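Long-range contacts in succinoglycan biosynthesis protein (Bacillus cereus ATCC 14579, PDB 2QGM), which is of unestablished function but belongs to the erythromycin esterase family and may take part in polysaccharide biosynthesis: residues I55-P60 with M92-V97; S87-M92 with I432-R437; A110-W115 with G169-A174. All coordinates share one frame; numbering follows the deposited sequence.

Contacts 1 and 2 lie side by side on helix 87-104 and share M92, their centres about 10 Å apart. In contact 1 the helix meets a loop, I55-P60, near the surface, and the interaction mixes an arginine binding backbone carbonyls with apolar packing of a proline and an isoleucine. Contact 2 is buried and purely apolar across its two segments, as suits a helix lying against strand 432-439. Contact 3 belongs to the core as well, but joins strands 108-111 and 166-171 at the 166-171 edge of the same mixed sheet, about 22 Å from contact 2 between centres. There backbone bonds dominate, with carboxylates and bridging waters at and just past the strand ends.

Contact 1: I55-P60 with M92-V97; sequences IEPSKP and MKFRLV
R95 sets off from helix 87-104 with CG trans to its main-chain nitrogen (chi1 178°) and stays extended as far as NE, a shape that carries the guanidinium to the carbonyls of P60, K59 and E56. NH2 gives P60 O a short bond of 2.7 Å that is almost straight (174°). NH1 binds K59 O at 2.9 Å; this oxygen lies in the guanidinium plane, although the nitrogen stands well above the plane of the carbonyl. A weak, bent bond from the same NH1 reaches E56 O. Because E56 and K59 begin and end a type I beta turn, one nitrogen ties both of its ends together. Along the way the aliphatic part of the arginine passes the backbone, with R95 CB 3.5 Å from I55 O.

P57 takes the second place in the turn, where its ring-fixed phi fits. Its CG sits over one face of the F94 ring, 3.7 Å from the centroid and 23° off the normal, in a CH-pi contact. F94 also packs against A147 and M148 of helix 143-157. At the start of the loop, I55 CG2 makes a plain apolar contact with M92 CB at 4.2 Å, and I55 CA lies 4.1 Å from M92 SE.

D63 forms a salt bridge with R95 NH2. A buried arginine matched in this way, its N-H groups donated to several carbonyls, probably remains charged, and it gives a loop without regular secondary structure a defined hold on the helix.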
ATOM      1  N   ILE A  55      18.909  -6.737  -4.844  1.00 19.19           N
ATOM      2  CA  ILE A  55      17.619  -6.553  -4.184  1.00 20.73           C
ATOM      3  C   ILE A  55      17.825  -6.782  -2.681  1.00 20.57           C
ATOM      4  O   ILE A  55      16.927  -6.530  -1.878  1.00 20.34           O
ATOM      5  CB  ILE A  55      16.566  -7.578  -4.671  1.00 20.60           C
ATOM      6  CG1 ILE A  55      17.051  -8.994  -4.396  1.00 21.02           C
ATOM      7  CG2 ILE A  55      16.301  -7.412  -6.159  1.00 21.43           C
ATOM      8  CD1 ILE A  55      16.037 -10.047  -4.756  1.00 21.51           C
ATOM      9  N   GLU A  56      19.015  -7.258  -2.314  1.00 20.87           N
ATOM     10  CA  GLU A  56      19.345  -7.565  -0.922  1.00 22.32           C
ATOM     11  C   GLU A  56      19.360  -6.353  -0.005  1.00 21.05           C
ATOM     12  O   GLU A  56      20.164  -5.445  -0.170  1.00 20.74           O
ATOM     13  CB  GLU A  56      20.695  -8.288  -0.842  1.00 25.60           C
ATOM     14  CG  GLU A  56      20.696  -9.661  -1.488  1.00 31.63           C
ATOM     15  CD  GLU A  56      19.540 -10.529  -1.011  1.00 36.06           C
ATOM     16  OE1 GLU A  56      19.401 -10.720   0.218  1.00 37.88           O
ATOM     17  OE2 GLU A  56      18.768 -11.019  -1.868  1.00 37.84           O
ATOM     18  N   PRO A  57      18.460  -6.325   0.990  1.00 21.58           N
ATOM     19  CA  PRO A  57      18.410  -5.190   1.914  1.00 21.00           C
ATOM     20  C   PRO A  57      19.685  -4.972   2.747  1.00 21.73           C
ATOM     21  O   PRO A  57      19.986  -3.849   3.147  1.00 22.71           O
ATOM     22  CB  PRO A  57      17.192  -5.515   2.783  1.00 21.35           C
ATOM     23  CG  PRO A  57      16.307  -6.257   1.846  1.00 20.41           C
ATOM     24  CD  PRO A  57      17.283  -7.193   1.163  1.00 21.64           C
ATOM     25  N   SER A  58      20.436  -6.042   2.992  0.50 20.93           N
ATOM     26  CA  SER A  58      21.653  -5.949   3.793  0.50 20.61           C
ATOM     27  C   SER A  58      22.857  -5.326   3.087  0.50 21.69           C
ATOM     28  O   SER A  58      23.817  -4.909   3.744  0.50 20.05           O
ATOM     29  CB  SER A  58      22.037  -7.331   4.317  0.50 20.33           C
ATOM     30  OG  SER A  58      22.254  -8.242   3.256  0.50 19.91           O
ATOM     31  N   LYS A  59      22.813  -5.261   1.760  1.00 22.30           N
ATOM     32  CA  LYS A  59      23.913  -4.691   0.984  1.00 23.41           C
ATOM     33  C   LYS A  59      23.954  -3.164   1.000  1.00 23.76           C
ATOM     34  O   LYS A  59      22.934  -2.507   1.226  1.00 22.96           O
ATOM     35  CB  LYS A  59      23.829  -5.180  -0.471  1.00 22.79           C
ATOM     36  CG  LYS A  59      24.006  -6.679  -0.626  1.00 27.57           C
ATOM     37  CD  LYS A  59      25.426  -7.112  -0.286  1.00 28.38           C
ATOM     38  CE  LYS A  59      25.583  -8.614  -0.449  1.00 31.04           C
ATOM     39  NZ  LYS A  59      26.985  -9.055  -0.214  1.00 31.92           N
ATOM     40  N   PRO A  60      25.144  -2.584   0.758  1.00 22.86           N
ATOM     41  CA  PRO A  60      25.350  -1.130   0.731  1.00 23.88           C
ATOM     42  C   PRO A  60      24.309  -0.455  -0.169  1.00 22.63           C
ATOM     43  O   PRO A  60      23.837  -1.061  -1.124  1.00 24.87           O
ATOM     44  CB  PRO A  60      26.770  -0.999   0.177  1.00 25.53           C
ATOM     45  CG  PRO A  60      27.439  -2.229   0.684  1.00 25.13           C
ATOM     46  CD  PRO A  60      26.394  -3.294   0.427  1.00 24.12           C
HETATM   47  N   MSE A  92      12.781  -6.305  -2.975  1.00 15.73           N
HETATM   48  CA  MSE A  92      13.333  -5.027  -3.414  1.00 14.67           C
HETATM   49  C   MSE A  92      12.615  -3.885  -2.693  1.00 13.65           C
HETATM   50  O   MSE A  92      13.218  -2.862  -2.388  1.00 14.32           O
HETATM   51  CB  MSE A  92      13.198  -4.864  -4.930  1.00 15.83           C
HETATM   52  CG  MSE A  92      13.666  -3.509  -5.493  1.00 13.67           C
HETATM   53 SE   MSE A  92      15.583  -3.234  -5.302  1.00 24.89          SE
HETATM   54  CE  MSE A  92      15.615  -1.891  -3.938  1.00 23.11           C
ATOM     55  N   LYS A  93      11.326  -4.052  -2.421  1.00 14.07           N
ATOM     56  CA  LYS A  93      10.584  -3.028  -1.709  1.00 14.59           C
ATOM     57  C   LYS A  93      11.092  -2.921  -0.277  1.00 12.98           C
ATOM     58  O   LYS A  93      11.132  -1.842   0.292  1.00 14.59           O
ATOM     59  CB  LYS A  93       9.083  -3.325  -1.731  1.00 12.82           C
ATOM     60  CG  LYS A  93       8.450  -3.019  -3.075  1.00 15.18           C
ATOM     61  CD  LYS A  93       6.959  -3.297  -3.115  1.00 16.69           C
ATOM     62  CE  LYS A  93       6.192  -2.347  -2.226  1.00 18.70           C
ATOM     63  NZ  LYS A  93       4.736  -2.615  -2.343  1.00 20.45           N
ATOM     64  N   PHE A  94      11.475  -4.052   0.299  1.00 13.80           N
ATOM     65  CA  PHE A  94      12.033  -4.083   1.644  1.00 14.64           C
ATOM     66  C   PHE A  94      13.357  -3.300   1.604  1.00 14.42           C
ATOM     67  O   PHE A  94      13.630  -2.488   2.488  1.00 13.90           O
ATOM     68  CB  PHE A  94      12.226  -5.558   2.039  1.00 14.65           C
ATOM     69  CG  PHE A  94      13.001  -5.793   3.313  1.00 16.41           C
ATOM     70  CD1 PHE A  94      13.247  -4.776   4.237  1.00 15.05           C
ATOM     71  CD2 PHE A  94      13.478  -7.079   3.588  1.00 16.58           C
ATOM     72  CE1 PHE A  94      13.962  -5.043   5.414  1.00 15.77           C
ATOM     73  CE2 PHE A  94      14.187  -7.351   4.755  1.00 16.30           C
ATOM     74  CZ  PHE A  94      14.433  -6.334   5.678  1.00 13.12           C
ATOM     75  N   ARG A  95      14.169  -3.523   0.571  1.00 13.70           N
ATOM     76  CA  ARG A  95      15.430  -2.794   0.464  1.00 15.64           C
ATOM     77  C   ARG A  95      15.137  -1.294   0.388  1.00 14.57           C
ATOM     78  O   ARG A  95      15.773  -0.494   1.071  1.00 15.74           O
ATOM     79  CB  ARG A  95      16.220  -3.258  -0.769  1.00 15.56           C
ATOM     80  CG  ARG A  95      17.530  -2.529  -1.009  1.00 19.25           C
ATOM     81  CD  ARG A  95      18.335  -3.219  -2.109  1.00 18.83           C
ATOM     82  NE  ARG A  95      19.447  -2.403  -2.592  1.00 18.40           N
ATOM     83  CZ  ARG A  95      20.564  -2.169  -1.910  1.00 20.83           C
ATOM     84  NH1 ARG A  95      20.739  -2.695  -0.703  1.00 19.46           N
ATOM     85  NH2 ARG A  95      21.506  -1.391  -2.432  1.00 20.54           N
ATOM     86  N   LEU A  96      14.155  -0.920  -0.432  1.00 15.29           N
ATOM     87  CA  LEU A  96      13.767   0.480  -0.582  1.00 15.67           C
ATOM     88  C   LEU A  96      13.296   1.074   0.750  1.00 14.99           C
ATOM     89  O   LEU A  96      13.684   2.177   1.107  1.00 13.13           O
ATOM     90  CB  LEU A  96      12.653   0.612  -1.625  1.00 16.41           C
ATOM     91  CG  LEU A  96      12.956   1.222  -2.998  1.00 21.08           C
ATOM     92  CD1 LEU A  96      14.429   1.079  -3.356  1.00 19.38           C
ATOM     93  CD2 LEU A  96      12.053   0.563  -4.041  1.00 18.23           C
ATOM     94  N   VAL A  97      12.457   0.340   1.471  1.00 14.87           N
ATOM     95  CA  VAL A  97      11.954   0.789   2.766  1.00 13.66           C
ATOM     96  C   VAL A  97      13.130   1.021   3.709  1.00 15.00           C
ATOM     97  O   VAL A  97      13.238   2.066   4.356  1.00 13.72           O
ATOM     98  CB  VAL A  97      10.983  -0.266   3.388  1.00 14.44           C
ATOM     99  CG1 VAL A  97      10.663   0.098   4.841  1.00 17.03           C
ATOM    100  CG2 VAL A  97       9.696  -0.345   2.561  1.00 16.17           C
TER

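Contact 2: S87-M92 with I432-R437; sequences SEIFTM and IIFHIR
The CD1 methyl of I436 is the meeting point of this contact, pressed against one turn of helix 87-104. It lies 3.4 Å from E88 O. M92 CB is 3.9 Å from the same I436 CD1, and E88 CB and I89 CG1 also touch it. The outstretched branch (chi2 -177°) carries the methyl that far from the strand. E88 O already accepts the helical bond from M92 N, which lets a methyl group lie against it at little cost.

Beside I436 stands F434, on the same face of the strand and also pointing at the helix. M92 and F434 lie alongside, running opposite ways, with M92 CG against the CD1-CE1 side of the ring, while I89 CG2 comes up to the ring edge at CZ, near its plane. In this buried, apolar interface the branched isoleucines fill space with methyls, F434 offers a broad ring, and the unbranched M92 can bend along it.

Further out, S341 of the neighbouring strand 336-344 touches both I89 and F434. The carboxylate of E88 turns away from the strand to bond S440 OG.

The axes of 87-92 and 432-436 pass 9.6 Å apart at 138°: a helix lies on one face of the mixed sheet, as in layered alpha/beta folds, but with its start strongly tilted to this strand.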
ATOM      1  N   SER A  87       8.418 -12.552  -5.679  1.00 17.21           N
ATOM      2  CA  SER A  87       9.446 -12.546  -4.637  1.00 15.63           C
ATOM      3  C   SER A  87      10.378 -11.341  -4.668  1.00 18.61           C
ATOM      4  O   SER A  87      10.493 -10.612  -3.678  1.00 18.46           O
ATOM      5  CB  SER A  87      10.289 -13.825  -4.692  1.00 17.25           C
ATOM      6  OG  SER A  87      11.293 -13.810  -3.692  1.00 16.35           O
ATOM      7  N   GLU A  88      11.051 -11.137  -5.795  1.00 19.11           N
ATOM      8  CA  GLU A  88      11.995 -10.031  -5.933  1.00 19.15           C
ATOM      9  C   GLU A  88      11.377  -8.657  -5.764  1.00 16.68           C
ATOM     10  O   GLU A  88      12.064  -7.721  -5.359  1.00 17.27           O
ATOM     11  CB  GLU A  88      12.706 -10.105  -7.286  1.00 18.46           C
ATOM     12  CG  GLU A  88      13.450 -11.407  -7.525  1.00 20.80           C
ATOM     13  CD  GLU A  88      12.554 -12.513  -8.052  1.00 22.94           C
ATOM     14  OE1 GLU A  88      11.318 -12.318  -8.101  1.00 18.81           O
ATOM     15  OE2 GLU A  88      13.088 -13.583  -8.423  1.00 22.38           O
ATOM     16  N   ILE A  89      10.094  -8.518  -6.091  1.00 16.27           N
ATOM     17  CA  ILE A  89       9.453  -7.222  -5.906  1.00 14.04           C
ATOM     18  C   ILE A  89       9.287  -6.950  -4.403  1.00 13.57           C
ATOM     19  O   ILE A  89       9.627  -5.870  -3.934  1.00 12.54           O
ATOM     20  CB  ILE A  89       8.101  -7.150  -6.636  1.00 15.04           C
ATOM     21  CG1 ILE A  89       8.351  -7.223  -8.145  1.00 14.79           C
ATOM     22  CG2 ILE A  89       7.374  -5.852  -6.283  1.00 14.64           C
ATOM     23  CD1 ILE A  89       7.117  -7.045  -9.009  1.00 16.01           C
ATOM     24  N   PHE A  90       8.787  -7.929  -3.648  1.00 14.24           N
ATOM     25  CA  PHE A  90       8.635  -7.743  -2.208  1.00 15.19           C
ATOM     26  C   PHE A  90       9.993  -7.459  -1.548  1.00 15.27           C
ATOM     27  O   PHE A  90      10.112  -6.555  -0.716  1.00 14.14           O
ATOM     28  CB  PHE A  90       8.022  -8.979  -1.529  1.00 15.05           C
ATOM     29  CG  PHE A  90       6.561  -9.195  -1.836  1.00 16.94           C
ATOM     30  CD1 PHE A  90       5.705  -8.115  -2.027  1.00 16.06           C
ATOM     31  CD2 PHE A  90       6.033 -10.482  -1.887  1.00 15.78           C
ATOM     32  CE1 PHE A  90       4.346  -8.314  -2.263  1.00 15.97           C
ATOM     33  CE2 PHE A  90       4.676 -10.693  -2.122  1.00 16.39           C
ATOM     34  CZ  PHE A  90       3.830  -9.604  -2.310  1.00 16.33           C
ATOM     35  N   THR A  91      11.014  -8.232  -1.909  1.00 16.15           N
ATOM     36  CA  THR A  91      12.334  -8.048  -1.321  1.00 16.61           C
ATOM     37  C   THR A  91      12.954  -6.710  -1.720  1.00 15.10           C
ATOM     38  O   THR A  91      13.578  -6.049  -0.892  1.00 14.02           O
ATOM     39  CB  THR A  91      13.278  -9.202  -1.711  1.00 16.81           C
ATOM     40  OG1 THR A  91      12.764 -10.426  -1.172  1.00 17.23           O
ATOM     41  CG2 THR A  91      14.676  -8.965  -1.152  1.00 16.24           C
HETATM   42  N   MSE A  92      12.781  -6.305  -2.975  1.00 15.73           N
HETATM   43  CA  MSE A  92      13.333  -5.027  -3.414  1.00 14.67           C
HETATM   44  C   MSE A  92      12.615  -3.885  -2.693  1.00 13.65           C
HETATM   45  O   MSE A  92      13.218  -2.862  -2.388  1.00 14.32           O
HETATM   46  CB  MSE A  92      13.198  -4.864  -4.930  1.00 15.83           C
HETATM   47  CG  MSE A  92      13.666  -3.509  -5.493  1.00 13.67           C
HETATM   48 SE   MSE A  92      15.583  -3.234  -5.302  1.00 24.89          SE
HETATM   49  CE  MSE A  92      15.615  -1.891  -3.938  1.00 23.11           C
ATOM     50  N   ILE A 432       8.032   7.773 -10.759  1.00 16.46           N
ATOM     51  CA  ILE A 432       9.210   6.922 -10.816  1.00 16.70           C
ATOM     52  C   ILE A 432       8.794   5.459 -10.869  1.00 16.73           C
ATOM     53  O   ILE A 432       7.714   5.094 -10.413  1.00 17.61           O
ATOM     54  CB  ILE A 432      10.059   7.121  -9.528  1.00 16.85           C
ATOM     55  CG1 ILE A 432      10.467   8.579  -9.395  1.00 14.96           C
ATOM     56  CG2 ILE A 432      11.303   6.233  -9.545  1.00 16.01           C
ATOM     57  CD1 ILE A 432      10.918   8.952  -8.002  1.00 15.29           C
ATOM     58  N   ILE A 433       9.646   4.624 -11.446  1.00 18.54           N
ATOM     59  CA  ILE A 433       9.372   3.199 -11.475  1.00 15.97           C
ATOM     60  C   ILE A 433      10.662   2.456 -11.188  1.00 16.67           C
ATOM     61  O   ILE A 433      11.755   2.972 -11.427  1.00 16.49           O
ATOM     62  CB  ILE A 433       8.842   2.696 -12.859  1.00 16.37           C
ATOM     63  CG1 ILE A 433       9.870   2.973 -13.957  1.00 16.62           C
ATOM     64  CG2 ILE A 433       7.512   3.347 -13.180  1.00 16.76           C
ATOM     65  CD1 ILE A 433       9.605   2.196 -15.225  1.00 21.54           C
ATOM     66  N   PHE A 434      10.535   1.271 -10.602  1.00 16.29           N
ATOM     67  CA  PHE A 434      11.695   0.416 -10.392  1.00 17.04           C
ATOM     68  C   PHE A 434      11.338  -0.847 -11.148  1.00 17.52           C
ATOM     69  O   PHE A 434      10.319  -1.494 -10.887  1.00 18.17           O
ATOM     70  CB  PHE A 434      12.012   0.151  -8.901  1.00 16.11           C
ATOM     71  CG  PHE A 434      10.952  -0.609  -8.137  1.00 15.81           C
ATOM     72  CD1 PHE A 434      11.078  -1.983  -7.906  1.00 12.63           C
ATOM     73  CD2 PHE A 434       9.868   0.063  -7.585  1.00 14.23           C
ATOM     74  CE1 PHE A 434      10.137  -2.670  -7.129  1.00 14.18           C
ATOM     75  CE2 PHE A 434       8.926  -0.615  -6.812  1.00 13.48           C
ATOM     76  CZ  PHE A 434       9.059  -1.979  -6.581  1.00 17.04           C
ATOM     77  N   HIS A 435      12.165  -1.158 -12.136  1.00 16.67           N
ATOM     78  CA  HIS A 435      11.940  -2.316 -12.973  1.00 17.82           C
ATOM     79  C   HIS A 435      12.810  -3.500 -12.584  1.00 15.95           C
ATOM     80  O   HIS A 435      13.986  -3.339 -12.250  1.00 15.59           O
ATOM     81  CB  HIS A 435      12.209  -1.954 -14.441  1.00 16.74           C
ATOM     82  CG  HIS A 435      11.814  -3.021 -15.408  1.00 19.60           C
ATOM     83  ND1 HIS A 435      10.498  -3.340 -15.671  1.00 20.94           N
ATOM     84  CD2 HIS A 435      12.559  -3.870 -16.160  1.00 21.18           C
ATOM     85  CE1 HIS A 435      10.449  -4.335 -16.535  1.00 23.40           C
ATOM     86  NE2 HIS A 435      11.690  -4.676 -16.848  1.00 22.48           N
ATOM     87  N   ILE A 436      12.198  -4.681 -12.590  1.00 17.54           N
ATOM     88  CA  ILE A 436      12.886  -5.940 -12.315  1.00 16.86           C
ATOM     89  C   ILE A 436      12.462  -6.835 -13.476  1.00 18.13           C
ATOM     90  O   ILE A 436      11.355  -7.371 -13.487  1.00 18.33           O
ATOM     91  CB  ILE A 436      12.436  -6.598 -10.982  1.00 16.48           C
ATOM     92  CG1 ILE A 436      12.741  -5.669  -9.807  1.00 17.50           C
ATOM     93  CG2 ILE A 436      13.152  -7.946 -10.806  1.00 18.43           C
ATOM     94  CD1 ILE A 436      12.392  -6.246  -8.441  1.00 15.73           C
ATOM     95  N   ARG A 437      13.336  -6.982 -14.466  1.00 18.37           N
ATOM     96  CA  ARG A 437      13.008  -7.776 -15.646  1.00 19.63           C
ATOM     97  C   ARG A 437      12.399  -9.143 -15.339  1.00 19.09           C
ATOM     98  O   ARG A 437      11.258  -9.418 -15.707  1.00 19.77           O
ATOM     99  CB  ARG A 437      14.252  -7.963 -16.516  1.00 21.19           C
ATOM    100  CG  ARG A 437      13.975  -8.639 -17.843  1.00 25.18           C
ATOM    101  CD  ARG A 437      15.276  -8.981 -18.541  1.00 29.03           C
ATOM    102  NE  ARG A 437      16.055  -7.790 -18.867  1.00 29.79           N
ATOM    103  CZ  ARG A 437      17.343  -7.813 -19.188  1.00 30.45           C
ATOM    104  NH1 ARG A 437      17.996  -8.966 -19.218  1.00 30.32           N
ATOM    105  NH2 ARG A 437      17.975  -6.686 -19.492  1.00 30.77           N
TER

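Contact 3: A110-W115 with G169-A174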
ATOM      1  N   ALA A 110       2.794   2.793   6.313  1.00 15.19           N
ATOM      2  CA  ALA A 110       1.355   2.569   6.116  1.00 14.25           C
ATOM      3  C   ALA A 110       1.163   1.514   5.037  1.00 15.64           C
ATOM      4  O   ALA A 110       1.465   1.750   3.863  1.00 14.00           O
ATOM      5  CB  ALA A 110       0.670   3.883   5.715  1.00 17.29           C
HETATM    6  N   MSE A 111       0.653   0.352   5.435  1.00 13.99           N
HETATM    7  CA  MSE A 111       0.483  -0.767   4.506  1.00 16.52           C
HETATM    8  C   MSE A 111      -0.967  -1.065   4.157  1.00 15.81           C
HETATM    9  O   MSE A 111      -1.869  -0.801   4.942  1.00 14.38           O
HETATM   10  CB  MSE A 111       1.125  -2.026   5.113  1.00 14.89           C
HETATM   11  CG  MSE A 111       1.138  -3.246   4.198  1.00 19.01           C
HETATM   12 SE   MSE A 111       1.848  -4.830   5.056  1.00 25.33          SE
HETATM   13  CE  MSE A 111       3.329  -5.176   3.901  1.00 23.69           C
ATOM     14  N   GLU A 112      -1.167  -1.626   2.967  1.00 15.26           N
ATOM     15  CA  GLU A 112      -2.483  -2.014   2.487  1.00 16.65           C
ATOM     16  C   GLU A 112      -2.766  -3.330   3.207  1.00 16.19           C
ATOM     17  O   GLU A 112      -2.592  -4.422   2.658  1.00 17.46           O
ATOM     18  CB  GLU A 112      -2.453  -2.223   0.964  1.00 17.17           C
ATOM     19  CG  GLU A 112      -3.817  -2.532   0.334  1.00 17.95           C
ATOM     20  CD  GLU A 112      -3.735  -2.907  -1.141  1.00 20.31           C
ATOM     21  OE1 GLU A 112      -2.671  -2.711  -1.771  1.00 20.49           O
ATOM     22  OE2 GLU A 112      -4.756  -3.392  -1.674  1.00 21.49           O
ATOM     23  N   GLU A 113      -3.168  -3.200   4.466  1.00 13.79           N
ATOM     24  CA  GLU A 113      -3.487  -4.326   5.344  1.00 13.81           C
ATOM     25  C   GLU A 113      -4.530  -3.743   6.295  1.00 12.60           C
ATOM     26  O   GLU A 113      -4.526  -2.542   6.563  1.00 12.16           O
ATOM     27  CB  GLU A 113      -2.228  -4.765   6.106  1.00 16.17           C
ATOM     28  CG  GLU A 113      -2.435  -5.873   7.149  1.00 17.67           C
ATOM     29  CD  GLU A 113      -3.069  -7.120   6.568  1.00 19.28           C
ATOM     30  OE1 GLU A 113      -4.298  -7.308   6.722  1.00 22.14           O
ATOM     31  OE2 GLU A 113      -2.336  -7.920   5.956  1.00 19.28           O
ATOM     32  N   ASP A 114      -5.432  -4.582   6.788  1.00 12.75           N
ATOM     33  CA  ASP A 114      -6.492  -4.094   7.659  1.00 13.07           C
ATOM     34  C   ASP A 114      -6.027  -3.408   8.939  1.00 12.73           C
ATOM     35  O   ASP A 114      -5.043  -3.807   9.569  1.00 13.27           O
ATOM     36  CB  ASP A 114      -7.477  -5.217   7.992  1.00 13.55           C
ATOM     37  CG  ASP A 114      -8.153  -5.792   6.748  1.00 15.30           C
ATOM     38  OD1 ASP A 114      -8.269  -5.064   5.735  1.00 15.77           O
ATOM     39  OD2 ASP A 114      -8.580  -6.968   6.786  1.00 14.57           O
ATOM     40  N   TRP A 115      -6.759  -2.360   9.304  1.00 12.82           N
ATOM     41  CA  TRP A 115      -6.483  -1.556  10.492  1.00 12.95           C
ATOM     42  C   TRP A 115      -6.126  -2.421  11.703  1.00 14.31           C
ATOM     43  O   TRP A 115      -5.068  -2.239  12.321  1.00 14.91           O
ATOM     44  CB  TRP A 115      -7.706  -0.679  10.797  1.00 12.76           C
ATOM     45  CG  TRP A 115      -7.489   0.207  11.982  1.00 12.52           C
ATOM     46  CD1 TRP A 115      -7.787  -0.074  13.278  1.00 14.53           C
ATOM     47  CD2 TRP A 115      -6.821   1.474  11.987  1.00 13.46           C
ATOM     48  NE1 TRP A 115      -7.343   0.938  14.097  1.00 13.25           N
ATOM     49  CE2 TRP A 115      -6.745   1.902  13.328  1.00 14.05           C
ATOM     50  CE3 TRP A 115      -6.277   2.291  10.982  1.00 15.93           C
ATOM     51  CZ2 TRP A 115      -6.140   3.115  13.701  1.00 14.29           C
ATOM     52  CZ3 TRP A 115      -5.674   3.497  11.350  1.00 14.05           C
ATOM     53  CH2 TRP A 115      -5.614   3.894  12.700  1.00 15.24           C
ATOM     54  N   GLY A 169      -2.074   0.044   9.597  1.00 11.84           N
ATOM     55  CA  GLY A 169      -2.855  -0.776   8.679  1.00 12.58           C
ATOM     56  C   GLY A 169      -3.902   0.145   8.077  1.00 12.37           C
ATOM     57  O   GLY A 169      -4.848   0.542   8.755  1.00 12.65           O
ATOM     58  N   LEU A 170      -3.728   0.494   6.807  1.00 12.37           N
ATOM     59  CA  LEU A 170      -4.627   1.423   6.118  1.00 14.36           C
ATOM     60  C   LEU A 170      -6.013   0.912   5.766  1.00 13.62           C
ATOM     61  O   LEU A 170      -6.972   1.688   5.741  1.00 14.69           O
ATOM     62  CB  LEU A 170      -3.992   1.878   4.805  1.00 16.69           C
ATOM     63  CG  LEU A 170      -2.627   2.560   4.798  1.00 14.11           C
ATOM     64  CD1 LEU A 170      -2.155   2.676   3.352  1.00 17.98           C
ATOM     65  CD2 LEU A 170      -2.719   3.925   5.453  1.00 19.86           C
ATOM     66  N   ASP A 171      -6.098  -0.380   5.473  1.00 16.16           N
ATOM     67  CA  ASP A 171      -7.335  -1.006   5.018  1.00 16.38           C
ATOM     68  C   ASP A 171      -8.471  -1.234   5.995  1.00 15.89           C
ATOM     69  O   ASP A 171      -8.302  -1.231   7.221  1.00 12.48           O
ATOM     70  CB  ASP A 171      -7.019  -2.329   4.312  1.00 14.99           C
ATOM     71  CG  ASP A 171      -7.659  -2.425   2.932  1.00 15.94           C
ATOM     72  OD1 ASP A 171      -8.766  -1.877   2.750  1.00 15.53           O
ATOM     73  OD2 ASP A 171      -7.061  -3.056   2.036  1.00 15.15           O
ATOM     74  N   LEU A 172      -9.642  -1.450   5.402  1.00 15.60           N
ATOM     75  CA  LEU A 172     -10.885  -1.662   6.129  1.00 16.83           C
ATOM     76  C   LEU A 172     -11.692  -2.820   5.539  1.00 18.79           C
ATOM     77  O   LEU A 172     -12.904  -2.704   5.358  1.00 17.08           O
ATOM     78  CB  LEU A 172     -11.730  -0.385   6.065  1.00 18.11           C
ATOM     79  CG  LEU A 172     -11.207   0.880   6.755  1.00 19.90           C
ATOM     80  CD1 LEU A 172     -12.102   2.079   6.430  1.00 21.26           C
ATOM     81  CD2 LEU A 172     -11.176   0.638   8.254  1.00 19.53           C
ATOM     82  N   LYS A 173     -11.038  -3.934   5.234  1.00 18.02           N
ATOM     83  CA  LYS A 173     -11.765  -5.069   4.673  1.00 17.79           C
ATOM     84  C   LYS A 173     -12.386  -5.922   5.775  1.00 18.59           C
ATOM     85  O   LYS A 173     -13.135  -6.859   5.501  1.00 19.53           O
ATOM     86  CB  LYS A 173     -10.844  -5.908   3.793  1.00 17.07           C
ATOM     87  CG  LYS A 173     -10.283  -5.123   2.622  1.00 21.32           C
ATOM     88  CD  LYS A 173      -9.548  -6.007   1.646  1.00 24.65           C
ATOM     89  CE  LYS A 173      -8.359  -6.672   2.303  1.00 28.84           C
ATOM     90  NZ  LYS A 173      -7.550  -7.421   1.302  1.00 32.37           N
ATOM     91  N   ALA A 174     -12.089  -5.561   7.022  1.00 18.29           N
ATOM     92  CA  ALA A 174     -12.606  -6.253   8.194  1.00 19.49           C
ATOM     93  C   ALA A 174     -12.222  -5.493   9.464  1.00 20.71           C
ATOM     94  O   ALA A 174     -11.236  -4.751   9.481  1.00 19.08           O
ATOM     95  CB  ALA A 174     -12.043  -7.671   8.263  1.00 22.21           C
TER
HETATM   96  O   HOH W   1      -7.247  -2.422  -0.770  1.00 17.86           O
HETATM   97  O   HOH W   2      -5.607  -5.166   1.891  1.00 29.68           O
HETATM   98  O   HOH W   3      -3.791   0.245  12.080  1.00 12.16           O
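G169 and W115 are drawn close by the backbone: G169 O receives a CA-H...O contact from W115 CA at 3.2 Å and also lies near the indole carbon CE3. Glycine fits here because a CB at 169 would run into D114 O and press on E113 O and W115 CA. A water bridges G169 N and W115 O, over the centre of the tryptophan ring.

L170 N bonds M111 O at 2.9 Å. The leucine enters the core, its CD2 only 3.4 Å from A110 CB, a tight fit that suits the small alanine. The parallel pairings M111-G169 and D114-D171 differ in register by one residue, a beta bulge with E112 centring an inverse gamma turn. At such carboxyl strand ends parallel alpha/beta proteins commonly place active sites.

D171 N moves on to E113 O past the bulge, and D171 O accepts W115 N at 2.8 Å. D171 OD1 accepts L172 N and is also hydrogen-bonded to H282 NE2. D171 OD2 lies 4.4 Å from E112 OE2; a water donating to both, and another joining OD2 weakly to K173 NZ, probably ease the repulsion, while E112 OE1 accepts H306 N. L172 CD2 touches W115 CB lightly, at 4.5 Å; L172 also packs on A262.

K173 N meets D114 OD1 at 3.0 Å, above the carboxylate plane; chi1 of -60°, CG trans to the carbonyl carbon, puts OD1 there. D114 holds the N-cap position of helix 115-127 without a side-chain capping bond, and A174 CB rests against its OD2.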